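Local coordinates for protein colicin-B (Escherichia coli, PDB 1RH1) that kills Escherichia coli and closely related bacteria by forming a channel that depolarises the cytoplasmic membrane and dissipates cellular energy, at residues S371-L376 with I493-D498; G178-A183 with S295-A300; Q149-P154 with D267-F272; G67-I72 with S124-E129; Q136-L141 with P220-L225. All coordinates share one frame; numbering follows the deposited sequence.

Interaction 1 of 5, residues S371-L376 with I493-D498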
# COMPACT_ATOMS: atom_id res chain seq x y z
N SER A 371 -8.61 -37.62 -10.81
CA SER A 371 -9.53 -38.17 -11.78
C SER A 371 -9.01 -37.80 -13.18
O SER A 371 -9.14 -38.57 -14.13
CB SER A 371 -10.95 -37.62 -11.53
OG SER A 371 -11.12 -36.21 -11.65
N SER A 372 -8.35 -36.63 -13.29
CA SER A 372 -7.82 -36.19 -14.57
C SER A 372 -6.66 -37.03 -14.99
O SER A 372 -6.72 -37.58 -16.09
CB SER A 372 -7.33 -34.77 -14.54
OG SER A 372 -8.44 -33.94 -14.77
N ILE A 373 -5.63 -37.22 -14.16
CA ILE A 373 -4.50 -37.98 -14.67
C ILE A 373 -4.90 -39.44 -14.85
O ILE A 373 -4.27 -40.09 -15.67
CB ILE A 373 -3.22 -37.87 -13.75
CG1 ILE A 373 -3.34 -38.69 -12.55
CG2 ILE A 373 -3.00 -36.47 -13.27
CD1 ILE A 373 -2.33 -39.81 -12.79
N ASN A 374 -5.92 -39.98 -14.17
CA ASN A 374 -6.38 -41.34 -14.40
C ASN A 374 -7.00 -41.52 -15.78
O ASN A 374 -7.02 -42.62 -16.34
CB ASN A 374 -7.45 -41.77 -13.42
CG ASN A 374 -6.97 -42.12 -12.03
OD1 ASN A 374 -7.75 -41.97 -11.09
ND2 ASN A 374 -5.74 -42.60 -11.83
N LYS A 375 -7.55 -40.39 -16.26
CA LYS A 375 -8.16 -40.26 -17.58
C LYS A 375 -7.07 -40.27 -18.65
O LYS A 375 -7.24 -40.83 -19.73
CB LYS A 375 -8.95 -38.96 -17.59
CG LYS A 375 -9.60 -38.55 -18.90
CD LYS A 375 -10.05 -37.08 -18.91
CE LYS A 375 -11.08 -36.67 -17.86
NZ LYS A 375 -11.81 -35.48 -18.28
N LEU A 376 -5.92 -39.64 -18.34
CA LEU A 376 -4.83 -39.53 -19.27
C LEU A 376 -4.15 -40.87 -19.44
O LEU A 376 -3.96 -41.36 -20.55
CB LEU A 376 -3.84 -38.52 -18.76
CG LEU A 376 -2.52 -38.44 -19.47
CD1 LEU A 376 -2.71 -38.06 -20.92
CD2 LEU A 376 -1.69 -37.43 -18.73
N ILE A 493 1.01 -31.27 -14.55
CA ILE A 493 0.82 -29.87 -14.21
C ILE A 493 -0.58 -29.41 -14.61
O ILE A 493 -1.22 -28.59 -13.96
CB ILE A 493 1.84 -29.07 -14.92
CG1 ILE A 493 3.18 -29.50 -14.42
CG2 ILE A 493 1.63 -27.60 -14.69
CD1 ILE A 493 4.25 -29.04 -15.41
N GLY A 494 -1.08 -30.00 -15.70
CA GLY A 494 -2.41 -29.69 -16.22
C GLY A 494 -3.53 -29.92 -15.21
O GLY A 494 -4.29 -29.00 -14.90
N ALA A 495 -3.53 -31.15 -14.68
CA ALA A 495 -4.50 -31.63 -13.70
C ALA A 495 -4.69 -30.80 -12.44
O ALA A 495 -5.76 -30.86 -11.85
CB ALA A 495 -4.10 -33.03 -13.28
N PHE A 496 -3.70 -30.02 -12.00
CA PHE A 496 -3.82 -29.14 -10.85
C PHE A 496 -4.39 -27.80 -11.24
O PHE A 496 -4.63 -26.94 -10.38
CB PHE A 496 -2.44 -28.90 -10.18
CG PHE A 496 -2.00 -30.06 -9.29
CD1 PHE A 496 -0.95 -30.88 -9.67
CD2 PHE A 496 -2.70 -30.33 -8.10
CE1 PHE A 496 -0.61 -31.97 -8.88
CE2 PHE A 496 -2.36 -31.42 -7.31
CZ PHE A 496 -1.31 -32.24 -7.70
N ILE A 497 -4.60 -27.58 -12.55
CA ILE A 497 -5.05 -26.28 -13.02
C ILE A 497 -6.40 -26.44 -13.67
O ILE A 497 -7.37 -25.77 -13.32
CB ILE A 497 -4.06 -25.66 -14.06
CG1 ILE A 497 -2.60 -25.69 -13.61
CG2 ILE A 497 -4.47 -24.21 -14.25
CD1 ILE A 497 -1.61 -25.06 -14.57
N ASP A 498 -6.46 -27.38 -14.60
CA ASP A 498 -7.67 -27.52 -15.34
C ASP A 498 -7.79 -28.87 -15.98
O ASP A 498 -6.78 -29.47 -16.33
CB ASP A 498 -7.68 -26.44 -16.39
CG ASP A 498 -9.07 -25.95 -16.75
OD1 ASP A 498 -9.24 -24.74 -16.69
OD2 ASP A 498 -9.95 -26.75 -17.07
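A single methyl group, that of A495, carries the apolar part of this contact, meeting two consecutive residues of helix 366-376. Its CB lies 3.6 Å from I373 CG2 and 3.9 Å from S372 CB, and the backbones come close enough to put the CA atoms of S372 and A495 5.7 Å apart. Alanine suits the spot because its one small methyl lets the backbones approach this closely. I373 meets the methyl with its short branch: CG1 sits in the crowded position between backbone N and carbonyl carbon (chi1 76°), so the longer arm leads away from A495 and CG2 is left beside it; the I373 side chain also touches W440 and M444.

Polar groups work around this apolar point, none of them bonding directly between the two segments. S372 presents its CB to A495 while its hydroxyl is hydrogen-bonded to D499 OD1, and K375 forms salt bridges with D499 and D503. R364 NE binds the carbonyl oxygen of A495. D498 OD2 caps K500 N as the chain turns into helix 500-510.

The contact is buried in the helical pore-forming domain. A495 lies near the C-terminal end of helix 479-495, the second helix of the hydrophobic hairpin of channel-forming colicins and predicted to span the membrane; helix 342-357 packs on I493 and I497, helix 441-452 on I373 and F496, and helix 500-510 on L376.

Interaction 2 of 5, residues G178-A183 with S295-A300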
# COMPACT_ATOMS: atom_id res chain seq x y z
N GLY A 178 8.38 6.58 18.59
CA GLY A 178 7.49 6.86 19.69
C GLY A 178 7.33 8.35 19.93
O GLY A 178 6.44 8.69 20.70
N THR A 179 8.14 9.26 19.36
CA THR A 179 7.95 10.71 19.46
C THR A 179 7.33 11.22 18.15
O THR A 179 7.80 10.87 17.07
CB THR A 179 9.33 11.44 19.77
OG1 THR A 179 9.56 12.40 18.73
CG2 THR A 179 10.51 10.50 19.86
N GLN A 180 6.25 12.03 18.24
CA GLN A 180 5.53 12.52 17.07
C GLN A 180 6.18 13.75 16.45
O GLN A 180 6.51 14.73 17.12
CB GLN A 180 4.08 12.83 17.46
CG GLN A 180 3.14 13.51 16.47
CD GLN A 180 1.87 13.99 17.15
OE1 GLN A 180 0.81 13.44 16.95
NE2 GLN A 180 1.88 14.99 17.99
N TYR A 181 6.37 13.66 15.13
CA TYR A 181 6.94 14.71 14.30
C TYR A 181 5.92 15.37 13.37
O TYR A 181 4.84 14.82 13.19
CB TYR A 181 8.03 14.11 13.48
CG TYR A 181 9.25 13.85 14.33
CD1 TYR A 181 9.36 12.69 15.09
CD2 TYR A 181 10.26 14.81 14.33
CE1 TYR A 181 10.50 12.49 15.86
CE2 TYR A 181 11.40 14.61 15.10
CZ TYR A 181 11.50 13.45 15.85
OH TYR A 181 12.63 13.27 16.61
N MET A 182 6.19 16.55 12.82
CA MET A 182 5.36 17.07 11.74
C MET A 182 6.26 17.17 10.52
O MET A 182 7.34 17.75 10.59
CB MET A 182 4.80 18.43 12.11
CG MET A 182 3.72 18.23 13.17
SD MET A 182 2.19 19.07 12.74
CE MET A 182 1.87 18.25 11.22
N ALA A 183 5.82 16.56 9.41
CA ALA A 183 6.61 16.39 8.21
C ALA A 183 5.98 16.78 6.91
O ALA A 183 4.77 16.99 6.86
CB ALA A 183 7.00 14.96 8.03
N SER A 295 3.17 5.64 22.47
CA SER A 295 3.47 4.21 22.53
C SER A 295 2.40 3.37 21.83
O SER A 295 2.72 2.40 21.13
CB SER A 295 3.55 3.78 23.96
OG SER A 295 4.47 4.61 24.65
N GLN A 296 1.11 3.72 22.00
CA GLN A 296 0.01 3.04 21.34
C GLN A 296 0.16 3.07 19.84
O GLN A 296 -0.00 2.05 19.17
CB GLN A 296 -1.34 3.68 21.59
CG GLN A 296 -2.18 3.31 22.78
CD GLN A 296 -3.64 3.67 22.48
OE1 GLN A 296 -4.23 4.58 23.07
NE2 GLN A 296 -4.25 2.96 21.53
N ARG A 297 0.45 4.30 19.36
CA ARG A 297 0.62 4.57 17.94
C ARG A 297 1.93 4.02 17.41
O ARG A 297 1.97 3.61 16.25
CB ARG A 297 0.58 6.07 17.63
CG ARG A 297 0.53 6.31 16.12
CD ARG A 297 0.27 7.76 15.79
NE ARG A 297 0.16 7.97 14.35
CZ ARG A 297 -0.01 9.20 13.84
NH1 ARG A 297 -0.08 10.29 14.60
NH2 ARG A 297 -0.12 9.32 12.53
N GLN A 298 2.99 3.97 18.22
CA GLN A 298 4.23 3.42 17.74
C GLN A 298 4.15 1.92 17.52
O GLN A 298 4.82 1.43 16.62
CB GLN A 298 5.36 3.69 18.69
CG GLN A 298 6.69 3.49 17.98
CD GLN A 298 6.80 4.25 16.66
OE1 GLN A 298 7.13 5.44 16.61
NE2 GLN A 298 6.50 3.55 15.57
N GLU A 299 3.33 1.17 18.28
CA GLU A 299 3.19 -0.25 18.02
C GLU A 299 2.25 -0.47 16.86
O GLU A 299 2.45 -1.39 16.08
CB GLU A 299 2.66 -0.98 19.26
CG GLU A 299 3.59 -0.84 20.48
CD GLU A 299 5.12 -0.91 20.24
OE1 GLU A 299 5.61 -1.87 19.61
OE2 GLU A 299 5.82 0.01 20.71
N ALA A 300 1.26 0.43 16.71
CA ALA A 300 0.35 0.40 15.57
C ALA A 300 1.15 0.58 14.28
O ALA A 300 0.87 -0.06 13.25
CB ALA A 300 -0.66 1.53 15.71
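The backbone of G178 passes close to helix 291-340, its CA 5.1 Å from that of Q298, at the tight turn of the beta hairpin formed by strands 169-176 and 179-186. Glycine suits this corner twice over: its phi is positive (75°), a value easy for a residue without CB, and its bare CA lets the glutamine lie against the main chain, with Q298 CB 3.9 Å from G178 CA.

Deeper in, R297 extends from the helix past Q180 of the hairpin. The guanidinium and amide planes stand almost at right angles, and the two groups merely adjoin. The arginine is held by others, in a salt bridge to D173 on the first strand of the hairpin and a hydrogen bond to T260 O; a long, extended side chain ending in a flat charged group can reach both from the helix. W22 of the TonB box packs on the same helix, touching Q296, R297 and A300.

Q298 makes the direct bond. Its chain bends at chi2 (52°), which folds the amide back over the turn. There G178 N donates to Q298 OE1 across a short 2.6 Å, with an N-H...O angle of 162° and the donor somewhat tilted from the carbonyl plane.

Interaction 3 of 5, residues Q149-P154 with D267-F272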
# COMPACT_ATOMS: atom_id res chain seq x y z
N GLN A 149 1.94 25.86 -3.71
CA GLN A 149 3.02 25.17 -3.03
C GLN A 149 2.75 23.69 -2.80
O GLN A 149 3.71 22.96 -2.56
CB GLN A 149 3.32 25.74 -1.66
CG GLN A 149 3.86 27.15 -1.64
CD GLN A 149 3.97 27.74 -0.23
OE1 GLN A 149 3.01 28.20 0.39
NE2 GLN A 149 5.20 27.73 0.28
N VAL A 150 1.50 23.20 -2.84
CA VAL A 150 1.23 21.76 -2.65
C VAL A 150 0.74 21.08 -3.89
O VAL A 150 0.66 19.85 -3.90
CB VAL A 150 0.18 21.48 -1.55
CG1 VAL A 150 0.65 22.17 -0.32
CG2 VAL A 150 -1.20 21.99 -1.88
N THR A 151 0.38 21.84 -4.93
CA THR A 151 -0.12 21.28 -6.17
C THR A 151 0.01 22.22 -7.37
O THR A 151 -0.04 23.44 -7.20
CB THR A 151 -1.58 20.86 -5.92
OG1 THR A 151 -2.04 20.24 -7.11
CG2 THR A 151 -2.46 22.02 -5.53
N ASP A 152 0.19 21.61 -8.57
CA ASP A 152 0.28 22.31 -9.87
C ASP A 152 -0.99 22.57 -10.69
O ASP A 152 -0.94 23.14 -11.79
CB ASP A 152 1.24 21.58 -10.81
CG ASP A 152 2.70 21.86 -10.51
OD1 ASP A 152 3.53 21.07 -10.95
OD2 ASP A 152 3.00 22.87 -9.86
N ILE A 153 -2.15 22.13 -10.14
CA ILE A 153 -3.48 22.32 -10.68
C ILE A 153 -3.86 23.75 -10.37
O ILE A 153 -3.71 24.25 -9.24
CB ILE A 153 -4.45 21.30 -10.01
CG1 ILE A 153 -4.10 19.93 -10.59
CG2 ILE A 153 -5.91 21.70 -10.16
CD1 ILE A 153 -5.24 18.93 -10.77
N PRO A 154 -4.32 24.48 -11.39
CA PRO A 154 -4.72 25.87 -11.24
C PRO A 154 -5.94 25.94 -10.33
O PRO A 154 -6.79 25.04 -10.33
CB PRO A 154 -5.00 26.32 -12.66
CG PRO A 154 -4.20 25.37 -13.51
CD PRO A 154 -4.42 24.06 -12.78
N ASP A 267 -6.16 17.20 6.52
CA ASP A 267 -5.67 18.28 5.65
C ASP A 267 -6.61 18.41 4.47
O ASP A 267 -7.09 17.42 3.91
CB ASP A 267 -4.26 18.02 5.11
CG ASP A 267 -3.95 16.71 4.38
OD1 ASP A 267 -2.88 16.62 3.77
OD2 ASP A 267 -4.75 15.77 4.43
N VAL A 268 -6.99 19.64 4.12
CA VAL A 268 -7.93 19.85 3.03
C VAL A 268 -7.54 21.07 2.23
O VAL A 268 -6.66 21.83 2.63
CB VAL A 268 -9.39 20.07 3.53
CG1 VAL A 268 -9.89 18.88 4.32
CG2 VAL A 268 -9.44 21.27 4.43
N ILE A 269 -8.18 21.30 1.09
CA ILE A 269 -7.92 22.52 0.36
C ILE A 269 -9.23 23.26 0.43
O ILE A 269 -10.27 22.84 -0.09
CB ILE A 269 -7.50 22.21 -1.09
CG1 ILE A 269 -6.04 21.80 -1.09
CG2 ILE A 269 -7.65 23.42 -1.98
CD1 ILE A 269 -5.51 21.47 -2.48
N VAL A 270 -9.15 24.35 1.18
CA VAL A 270 -10.30 25.21 1.40
C VAL A 270 -10.36 26.13 0.21
O VAL A 270 -9.43 26.88 -0.07
CB VAL A 270 -10.11 26.02 2.69
CG1 VAL A 270 -11.33 26.89 2.85
CG2 VAL A 270 -10.00 25.13 3.91
N ARG A 271 -11.51 26.03 -0.46
CA ARG A 271 -11.87 26.83 -1.63
C ARG A 271 -12.84 27.96 -1.25
O ARG A 271 -13.95 27.70 -0.77
CB ARG A 271 -12.46 25.85 -2.63
CG ARG A 271 -13.06 26.43 -3.89
CD ARG A 271 -13.66 25.31 -4.70
NE ARG A 271 -13.35 25.61 -6.08
CZ ARG A 271 -14.03 25.08 -7.10
NH1 ARG A 271 -15.05 24.23 -6.88
NH2 ARG A 271 -13.66 25.40 -8.35
N PHE A 272 -12.51 29.23 -1.45
CA PHE A 272 -13.38 30.31 -1.04
C PHE A 272 -14.53 30.64 -2.01
O PHE A 272 -14.57 30.05 -3.09
CB PHE A 272 -12.48 31.50 -0.79
CG PHE A 272 -11.68 31.28 0.48
CD1 PHE A 272 -12.21 31.68 1.71
CD2 PHE A 272 -10.43 30.65 0.43
CE1 PHE A 272 -11.49 31.45 2.87
CE2 PHE A 272 -9.71 30.43 1.61
CZ PHE A 272 -10.24 30.83 2.83
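I269 lays the end of its side chain against the methyl groups of two neighbouring residues, V150 and T151. Its CD1 is 4.4 Å from V150 CG2 and 4.3 Å from T151 CG2, so one terminal methyl serves both. These are loose van der Waals approaches between main chains that stay well apart, the CA atoms of V150 and I269 being 9.7 Å from each other. Isoleucine bridges that gap because its longer branch is fully extended (chi2 180°) and carries CD1 away from the strand.

Threonine is suited to its place by its two unlike branches. CG2 turns to the isoleucine, while OG1 is hydrogen-bonded to the carbonyl oxygen of P166, so the polar branch is satisfied while the methyl packs on I269. V150 is purely hydrocarbon and has Y282 as a further neighbour; the same tyrosine also touches I269. Main-chain bonds from V150 to K168 and Y169 fix the bend that carries these side chains.

Strand 266-271 runs in the mixed sheet between strands 189-201 and 281-286. V268 and V270 lie beside I283 and V195 of the adjacent strands, whereas I269 points to the chain leaving the short helix 147-150: the arrangement is that of a connection packed over one face of a beta sheet.

Interaction 4 of 5, residues G67-I72 with S124-E129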
# COMPACT_ATOMS: atom_id res chain seq x y z
N GLY A 67 3.35 27.91 6.24
CA GLY A 67 4.48 27.14 6.72
C GLY A 67 4.70 27.23 8.22
O GLY A 67 5.37 26.37 8.77
N ILE A 68 4.17 28.26 8.90
CA ILE A 68 4.35 28.42 10.34
C ILE A 68 3.21 27.81 11.19
O ILE A 68 2.09 28.32 11.26
CB ILE A 68 4.54 29.97 10.63
CG1 ILE A 68 5.80 30.51 9.97
CG2 ILE A 68 4.74 30.20 12.12
CD1 ILE A 68 6.05 32.04 10.07
N ILE A 69 3.55 26.70 11.88
CA ILE A 69 2.67 25.96 12.78
C ILE A 69 2.21 26.78 13.97
O ILE A 69 2.97 27.52 14.60
CB ILE A 69 3.35 24.71 13.35
CG1 ILE A 69 3.87 23.82 12.25
CG2 ILE A 69 2.35 23.90 14.15
CD1 ILE A 69 4.64 22.63 12.79
N ARG A 70 0.91 26.59 14.25
CA ARG A 70 0.18 27.25 15.32
C ARG A 70 -0.78 26.33 16.05
O ARG A 70 -1.52 25.50 15.52
CB ARG A 70 -0.61 28.41 14.78
CG ARG A 70 0.20 29.50 14.13
CD ARG A 70 0.93 30.36 15.12
NE ARG A 70 0.65 31.74 14.74
CZ ARG A 70 0.79 32.80 15.54
NH1 ARG A 70 1.23 32.66 16.79
NH2 ARG A 70 0.44 33.99 15.06
N ARG A 71 -0.71 26.58 17.35
CA ARG A 71 -1.48 25.91 18.37
C ARG A 71 -2.78 26.68 18.57
O ARG A 71 -2.84 27.78 19.13
CB ARG A 71 -0.57 25.88 19.56
CG ARG A 71 -1.07 25.16 20.77
CD ARG A 71 0.11 24.93 21.68
NE ARG A 71 -0.39 24.23 22.85
CZ ARG A 71 -0.27 22.91 23.01
NH1 ARG A 71 0.34 22.15 22.10
NH2 ARG A 71 -0.76 22.33 24.12
N ILE A 72 -3.82 26.08 17.99
CA ILE A 72 -5.17 26.65 17.96
C ILE A 72 -6.08 25.83 18.87
O ILE A 72 -6.12 24.61 18.85
CB ILE A 72 -5.56 26.68 16.43
CG1 ILE A 72 -4.86 27.89 15.88
CG2 ILE A 72 -7.02 26.92 16.09
CD1 ILE A 72 -4.72 27.80 14.38
N SER A 124 10.87 15.70 8.24
CA SER A 124 10.30 16.54 9.30
C SER A 124 10.65 18.03 9.27
O SER A 124 11.77 18.36 8.93
CB SER A 124 10.73 16.00 10.67
OG SER A 124 12.15 16.03 10.81
N PHE A 125 9.71 18.92 9.64
CA PHE A 125 10.01 20.33 9.77
C PHE A 125 9.79 20.89 11.20
O PHE A 125 10.27 21.97 11.58
CB PHE A 125 9.21 21.08 8.69
CG PHE A 125 7.69 21.07 8.72
CD1 PHE A 125 7.01 22.04 9.45
CD2 PHE A 125 6.98 20.10 8.02
CE1 PHE A 125 5.62 22.02 9.49
CE2 PHE A 125 5.60 20.10 8.06
CZ PHE A 125 4.93 21.06 8.80
N ALA A 126 9.10 20.13 12.07
CA ALA A 126 8.90 20.45 13.49
C ALA A 126 8.68 19.18 14.27
O ALA A 126 8.02 18.26 13.78
CB ALA A 126 7.69 21.29 13.76
N ARG A 127 9.27 19.16 15.47
CA ARG A 127 9.24 18.08 16.46
C ARG A 127 8.31 18.44 17.60
O ARG A 127 8.39 19.54 18.14
CB ARG A 127 10.63 17.83 17.04
CG ARG A 127 10.74 16.65 18.00
CD ARG A 127 12.16 16.42 18.49
NE ARG A 127 12.65 17.61 19.16
CZ ARG A 127 12.65 17.76 20.50
NH1 ARG A 127 12.20 16.79 21.29
NH2 ARG A 127 13.03 18.91 21.05
N LEU A 128 7.44 17.51 17.98
CA LEU A 128 6.46 17.73 19.03
C LEU A 128 6.62 17.07 20.41
O LEU A 128 6.72 15.84 20.60
CB LEU A 128 5.11 17.35 18.44
CG LEU A 128 4.28 18.37 17.69
CD1 LEU A 128 5.05 19.14 16.63
CD2 LEU A 128 3.18 17.59 17.08
N GLU A 129 6.62 17.94 21.42
CA GLU A 129 6.65 17.53 22.81
C GLU A 129 5.28 16.98 23.12
O GLU A 129 4.30 17.59 22.69
CB GLU A 129 6.89 18.68 23.73
CG GLU A 129 8.23 19.31 23.41
CD GLU A 129 8.59 20.52 24.25
OE1 GLU A 129 9.78 20.83 24.34
OE2 GLU A 129 7.69 21.15 24.81
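The carbonyl oxygen of A126, whose methyl meets I69, accepts a hydrogen bond from the backbone N of M182. On the next residue back, the backbone N of F125 makes a second bond, to the carbonyl oxygen of the same methionine. These bonds hold the strand in place where its direction changes, and so fix the two side chains that face I69.

Across the contact the side chains that meet are apolar, and the carbonyl oxygen of G67, its atom O, lies 4.4 Å from F125 CE1. I69 CD1 rests against both residues, 3.5 Å from A126 CB and 3.5 Å from F125 CE1, and I69 CG1 is 3.7 Å from the same ring carbon, F125 CE1. The ring is met obliquely. The isoleucine reaches there because its longer branch is extended (chi2 176°) and directed at the bend. F125 takes a less common rotamer, with CG between the backbone N and the carbonyl carbon (chi1 64°), which swings the ring toward I69. Alanine fits beside it, since its small methyl lets CD1 come close to the strand, and L141 adds to the apolar surroundings by touching I69 and L128.

I69 leads into strand 70-73 of the mixed sheet, while F125 and A126 belong to the antiparallel sheet, so the contact joins the two. F125 and A126 both stand opposite M182, and this is the pattern of a classic beta bulge, here at a corner where the chain changes direction.

Interaction 5 of 5, residues Q136-L141 with P220-L225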
# COMPACT_ATOMS: atom_id res chain seq x y z
N GLN A 136 -8.46 20.30 29.23
CA GLN A 136 -9.91 20.31 28.97
C GLN A 136 -10.22 20.75 27.55
O GLN A 136 -11.22 20.35 26.94
CB GLN A 136 -10.64 21.26 29.97
CG GLN A 136 -12.13 21.70 29.71
CD GLN A 136 -13.28 20.68 29.69
OE1 GLN A 136 -13.13 19.46 29.53
NE2 GLN A 136 -14.51 21.21 29.84
N LYS A 137 -9.32 21.59 27.06
CA LYS A 137 -9.44 22.12 25.73
C LYS A 137 -8.95 21.19 24.63
O LYS A 137 -8.05 20.36 24.81
CB LYS A 137 -8.71 23.46 25.69
CG LYS A 137 -9.45 24.52 26.50
CD LYS A 137 -10.84 24.78 25.92
CE LYS A 137 -11.72 25.58 26.87
NZ LYS A 137 -11.10 26.84 27.27
N ILE A 138 -9.66 21.32 23.51
CA ILE A 138 -9.27 20.62 22.31
C ILE A 138 -8.41 21.59 21.52
O ILE A 138 -8.87 22.56 20.92
CB ILE A 138 -10.51 20.20 21.52
CG1 ILE A 138 -11.20 19.10 22.30
CG2 ILE A 138 -10.15 19.70 20.13
CD1 ILE A 138 -12.54 18.72 21.67
N ILE A 139 -7.12 21.31 21.61
CA ILE A 139 -6.08 22.03 20.91
C ILE A 139 -5.94 21.32 19.57
O ILE A 139 -6.32 20.15 19.42
CB ILE A 139 -4.76 21.95 21.73
CG1 ILE A 139 -4.92 22.65 23.06
CG2 ILE A 139 -3.61 22.62 21.00
CD1 ILE A 139 -5.21 21.66 24.20
N ARG A 140 -5.43 22.06 18.58
CA ARG A 140 -5.11 21.54 17.25
C ARG A 140 -3.99 22.33 16.56
O ARG A 140 -4.01 23.55 16.50
CB ARG A 140 -6.40 21.55 16.46
CG ARG A 140 -6.31 20.31 15.64
CD ARG A 140 -7.38 19.26 15.80
NE ARG A 140 -7.44 18.70 17.13
CZ ARG A 140 -8.17 17.60 17.36
NH1 ARG A 140 -8.84 17.00 16.38
NH2 ARG A 140 -8.27 17.14 18.59
N LEU A 141 -2.90 21.71 16.12
CA LEU A 141 -1.81 22.40 15.43
C LEU A 141 -2.15 22.56 13.96
O LEU A 141 -2.35 21.58 13.26
CB LEU A 141 -0.53 21.60 15.52
CG LEU A 141 0.03 21.40 16.90
CD1 LEU A 141 1.14 20.43 16.82
CD2 LEU A 141 0.58 22.70 17.45
N PRO A 220 -11.63 17.45 11.75
CA PRO A 220 -12.73 16.48 11.73
C PRO A 220 -13.35 16.29 13.11
O PRO A 220 -12.67 16.44 14.12
CB PRO A 220 -12.13 15.19 11.15
CG PRO A 220 -10.72 15.22 11.66
CD PRO A 220 -10.37 16.72 11.59
N ASN A 221 -14.67 16.01 13.09
CA ASN A 221 -15.54 15.91 14.26
C ASN A 221 -15.78 17.24 15.00
O ASN A 221 -16.78 17.43 15.69
CB ASN A 221 -15.00 14.91 15.29
CG ASN A 221 -14.96 13.47 14.80
OD1 ASN A 221 -16.01 12.82 14.68
ND2 ASN A 221 -13.76 12.94 14.51
N LEU A 222 -14.85 18.19 14.86
CA LEU A 222 -14.89 19.51 15.48
C LEU A 222 -15.69 20.51 14.66
O LEU A 222 -15.92 20.26 13.47
CB LEU A 222 -13.46 19.96 15.69
CG LEU A 222 -12.66 18.98 16.53
CD1 LEU A 222 -11.34 19.62 16.83
CD2 LEU A 222 -13.33 18.66 17.85
N PRO A 223 -16.19 21.62 15.20
CA PRO A 223 -16.90 22.61 14.41
C PRO A 223 -16.01 23.31 13.37
O PRO A 223 -14.77 23.34 13.46
CB PRO A 223 -17.49 23.50 15.47
CG PRO A 223 -16.45 23.48 16.56
CD PRO A 223 -16.12 22.01 16.60
N ASP A 224 -16.71 23.84 12.35
CA ASP A 224 -16.10 24.53 11.24
C ASP A 224 -15.19 25.67 11.68
O ASP A 224 -15.51 26.42 12.61
CB ASP A 224 -17.23 25.03 10.34
CG ASP A 224 -18.04 23.97 9.56
OD1 ASP A 224 -18.57 24.31 8.50
OD2 ASP A 224 -18.18 22.83 9.99
N LEU A 225 -13.99 25.76 11.08
CA LEU A 225 -13.04 26.81 11.43
C LEU A 225 -13.45 28.10 10.74
O LEU A 225 -13.94 28.07 9.61
CB LEU A 225 -11.65 26.37 11.01
CG LEU A 225 -10.49 27.31 11.24
CD1 LEU A 225 -10.30 27.65 12.70
CD2 LEU A 225 -9.27 26.61 10.72
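The loop between strands 213-216 and 225-228 rests here on the beginning of strand 139-146, with L222 of the loop reaching I138 and R140. It is an irregular passage, containing a cis peptide bond before P220 and a positive phi at N221, and the leucine is its main point of attachment to the strand.

L222 uses both of its branches. CD1 lies 3.5 Å from I138 CG2 and CD2 lies 3.9 Å from I138 CD1, a forked methyl pair against a branched side chain. CD1 also sits over one face of the R140 guanidinium, toward its rim, 3.6 Å from NH1. The two side chains come from opposite directions, the arginine bringing its flat group and the leucine a methyl.

A bond within its own strand helps to position the guanidinium. The arginine chain bends at chi2 and chi3 and folds back, so that NE donates to the carbonyl oxygen of the preceding residue, I139, at 2.9 Å with an N-H...O angle of 168°. That oxygen lies nearly in the guanidinium plane, 7° out of it. NH2 has a long, weak ion pair with E287.

Arginine thus divides its chemistry: the in-plane N-H group serves the strand and the face, a poor hydrogen-bonding surface, takes the leucine methyl. The join between loop and strand therefore probably depends on dispersion and shape, as no hydrogen bond crosses it.

Interactions 2 to 5 lie in the mainly beta part of the chain, whereas interaction 1 is in the helical pore-forming domain, its centre 53 to 64 Å from theirs; helix 291-340 leaves from interaction 2 toward that domain. Interactions 2 and 4 touch through neighbouring strands 179-186 and 121-128, and interactions 4 and 5 through strands 70-73 and 139-146, with centres 15 and 16 Å apart. The first segment of interaction 3 begins in helix 147-150, which follows strand 139-146, and its second lies in the same mixed sheet. Along the chain, interaction 4 closes first, interactions 5, 3 and 2 interleave, and interaction 1 comes last. The beta part is thus tied together by crossing connections, while interaction 1 stands apart, joined to the rest by the long helix 291-340.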